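Local coordinates for hypothetical protein (Exiguobacterium sibiricum, PDB 2HKV) that is of unknown function but binds a nickel ion in the crystal through three histidines and probably belongs to the metal-binding DinB superfamily, at residues A[128-131]-A[132-136]. Sequence-based numbering, arbitrary orientation.
Sequences HRSQ and LLDYL. With NI (nickel (II) ion), chain B.
Four successive i to i+4 bonds run from H128 O, R129 O, S130 O and Q131 O to the amides of L132, L133, D134 and Y135, the shortest 2.8 Å from D134 N to S130 O, as in a regular alpha-helix. Q131 and Y135 lie side by side one turn apart: Q131 NE2 donates to Y135 OH at 3.1 Å, bent to 141°, with amide and ring planes nearly perpendicular (88°). The glutamine's CG is anti to the backbone N (chi1 -171°) and its chain extended, which carries the amide along the tyrosine, Q131 CG passing 3.8 Å from Y135 CE1. Q131 OE1 accepts from H128 ND1 at 2.8 Å, nearly in the imidazole plane. H128 NE2 binds nickel at 2.1 Å, and H49, H124 and two waters are among the metal's six ligands; three histidines on helices 43-61 and 114-138 agree with the metal site of DinB-like helical bundles. Q131 is thus a second-shell residue helping to fix the ring's rotation, and Y135 OH also bonds to R41 O. With an alanine at Q131, H128 ND1 would probably lose its acceptor and the imidazole be freer to turn. On another face, water 1 donates to S130 OG (2.8 Å) and D134 OD1 (2.7 Å), beside the second subunit, whose H127 O is hydrogen-bonded to S130 OG.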
ATOM      1  N   HIS A 128      -4.912   1.047   3.168  1.00 30.75           N
ATOM      2  CA  HIS A 128      -6.012   1.805   3.660  1.00 31.00           C
ATOM      3  C   HIS A 128      -5.905   3.293   3.437  1.00 32.97           C
ATOM      4  O   HIS A 128      -6.961   3.942   3.354  1.00 33.99           O
ATOM      5  CB  HIS A 128      -6.319   1.508   5.125  1.00 32.20           C
ATOM      6  CG  HIS A 128      -6.804   0.124   5.369  1.00 28.93           C
ATOM      7  ND1 HIS A 128      -8.019  -0.333   4.900  1.00 31.32           N
ATOM      8  CD2 HIS A 128      -6.267  -0.881   6.085  1.00 30.59           C
ATOM      9  CE1 HIS A 128      -8.192  -1.578   5.335  1.00 33.03           C
ATOM     10  NE2 HIS A 128      -7.108  -1.960   5.995  1.00 28.78           N
ATOM     11  N   ARG A 129      -4.705   3.863   3.325  1.00 32.88           N
ATOM     12  CA  ARG A 129      -4.576   5.270   2.943  1.00 32.89           C
ATOM     13  C   ARG A 129      -5.234   5.463   1.559  1.00 30.05           C
ATOM     14  O   ARG A 129      -5.974   6.445   1.289  1.00 31.76           O
ATOM     15  CB  ARG A 129      -3.133   5.671   2.856  1.00 33.52           C
ATOM     16  CG  ARG A 129      -2.938   7.182   2.640  1.00 35.84           C
ATOM     17  CD  ARG A 129      -1.495   7.589   2.369  1.00 37.57           C
ATOM     18  NE  ARG A 129      -1.025   7.068   1.081  1.00 36.02           N
ATOM     19  CZ  ARG A 129      -0.009   7.573   0.397  1.00 37.88           C
ATOM     20  NH1 ARG A 129       0.694   8.577   0.877  1.00 40.26           N
ATOM     21  NH2 ARG A 129       0.336   7.005  -0.746  1.00 38.13           N
ATOM     22  N   SER A 130      -4.972   4.516   0.649  1.00 32.40           N
ATOM     23  CA  SER A 130      -5.588   4.531  -0.690  1.00 32.63           C
ATOM     24  C   SER A 130      -7.109   4.479  -0.608  1.00 33.48           C
ATOM     25  O   SER A 130      -7.837   5.253  -1.321  1.00 32.13           O
ATOM     26  CB  SER A 130      -5.078   3.361  -1.528  1.00 32.30           C
ATOM     27  OG  SER A 130      -5.470   3.500  -2.885  1.00 35.61           O
ATOM     28  N   GLN A 131      -7.625   3.587   0.237  1.00 31.79           N
ATOM     29  CA  GLN A 131      -9.074   3.476   0.424  1.00 31.72           C
ATOM     30  C   GLN A 131      -9.659   4.832   0.847  1.00 30.85           C
ATOM     31  O   GLN A 131     -10.692   5.290   0.278  1.00 33.32           O
ATOM     32  CB  GLN A 131      -9.368   2.470   1.504  1.00 33.54           C
ATOM     33  CG  GLN A 131     -10.800   2.112   1.647  1.00 38.54           C
ATOM     34  CD  GLN A 131     -11.006   0.932   2.578  1.00 40.83           C
ATOM     35  OE1 GLN A 131     -10.055   0.396   3.143  1.00 35.87           O
ATOM     36  NE2 GLN A 131     -12.280   0.494   2.722  1.00 40.98           N
ATOM     37  N   LEU A 132      -9.023   5.458   1.843  1.00 30.88           N
ATOM     38  CA  LEU A 132      -9.516   6.742   2.378  1.00 32.21           C
ATOM     39  C   LEU A 132      -9.469   7.765   1.283  1.00 35.22           C
ATOM     40  O   LEU A 132     -10.437   8.536   1.098  1.00 33.16           O
ATOM     41  CB  LEU A 132      -8.724   7.217   3.619  1.00 31.52           C
ATOM     42  CG  LEU A 132      -9.199   8.560   4.210  1.00 31.05           C
ATOM     43  CD1 LEU A 132     -10.742   8.537   4.603  1.00 37.50           C
ATOM     44  CD2 LEU A 132      -8.231   8.949   5.366  1.00 36.49           C
ATOM     45  N   LEU A 133      -8.391   7.763   0.511  1.00 31.22           N
ATOM     46  CA  LEU A 133      -8.284   8.717  -0.585  1.00 35.58           C
ATOM     47  C   LEU A 133      -9.439   8.522  -1.624  1.00 34.71           C
ATOM     48  O   LEU A 133     -10.086   9.513  -2.096  1.00 35.33           O
ATOM     49  CB  LEU A 133      -6.930   8.568  -1.257  1.00 37.48           C
ATOM     50  CG  LEU A 133      -6.611   9.472  -2.450  1.00 42.26           C
ATOM     51  CD1 LEU A 133      -6.172  10.828  -1.949  1.00 55.37           C
ATOM     52  CD2 LEU A 133      -5.473   8.792  -3.280  1.00 44.52           C
ATOM     53  N   ASP A 134      -9.704   7.269  -1.975  1.00 34.91           N
ATOM     54  CA  ASP A 134     -10.803   6.962  -2.907  1.00 34.69           C
ATOM     55  C   ASP A 134     -12.152   7.431  -2.337  1.00 37.44           C
ATOM     56  O   ASP A 134     -12.967   7.974  -3.070  1.00 32.86           O
ATOM     57  CB  ASP A 134     -10.914   5.480  -3.198  1.00 37.99           C
ATOM     58  CG  ASP A 134      -9.790   4.954  -4.053  1.00 46.54           C
ATOM     59  OD1 ASP A 134      -9.062   5.770  -4.688  1.00 45.76           O
ATOM     60  OD2 ASP A 134      -9.664   3.683  -4.098  1.00 43.27           O
ATOM     61  N   TYR A 135     -12.374   7.227  -1.044  1.00 32.72           N
ATOM     62  CA  TYR A 135     -13.605   7.667  -0.429  1.00 32.80           C
ATOM     63  C   TYR A 135     -13.765   9.186  -0.541  1.00 34.67           C
ATOM     64  O   TYR A 135     -14.849   9.667  -0.876  1.00 34.94           O
ATOM     65  CB  TYR A 135     -13.629   7.357   1.057  1.00 32.23           C
ATOM     66  CG  TYR A 135     -13.991   5.946   1.455  1.00 30.85           C
ATOM     67  CD1 TYR A 135     -13.958   4.900   0.548  1.00 36.03           C
ATOM     68  CD2 TYR A 135     -14.355   5.668   2.764  1.00 42.98           C
ATOM     69  CE1 TYR A 135     -14.245   3.597   0.945  1.00 33.89           C
ATOM     70  CE2 TYR A 135     -14.679   4.386   3.159  1.00 38.75           C
ATOM     71  CZ  TYR A 135     -14.630   3.354   2.247  1.00 39.16           C
ATOM     72  OH  TYR A 135     -14.943   2.078   2.660  1.00 41.42           O
ATOM     73  N   LEU A 136     -12.715   9.924  -0.178  1.00 32.97           N
ATOM     74  CA  LEU A 136     -12.814  11.383  -0.168  1.00 33.06           C
ATOM     75  C   LEU A 136     -13.004  11.877  -1.601  1.00 30.63           C
ATOM     76  O   LEU A 136     -13.822  12.723  -1.845  1.00 33.19           O
ATOM     77  CB  LEU A 136     -11.583  12.030   0.516  1.00 32.93           C
ATOM     78  CG  LEU A 136     -11.463  11.780   2.031  1.00 35.57           C
ATOM     79  CD1 LEU A 136     -10.283  12.628   2.618  1.00 37.77           C
ATOM     80  CD2 LEU A 136     -12.722  11.952   2.842  1.00 34.36           C
TER
HETATM   81 NI    NI B 149      -7.039  -3.567   7.283  1.00 30.62          NI
HETATM   82  O   HOH W   1      -6.387   5.745  -4.341  1.00 42.32           O
HETATM   83  O   HOH W   2      -9.225  -4.005   6.960  1.00 30.69           O
HETATM   84  O   HOH W   3      -7.099  -5.274   8.463  1.00 31.86           O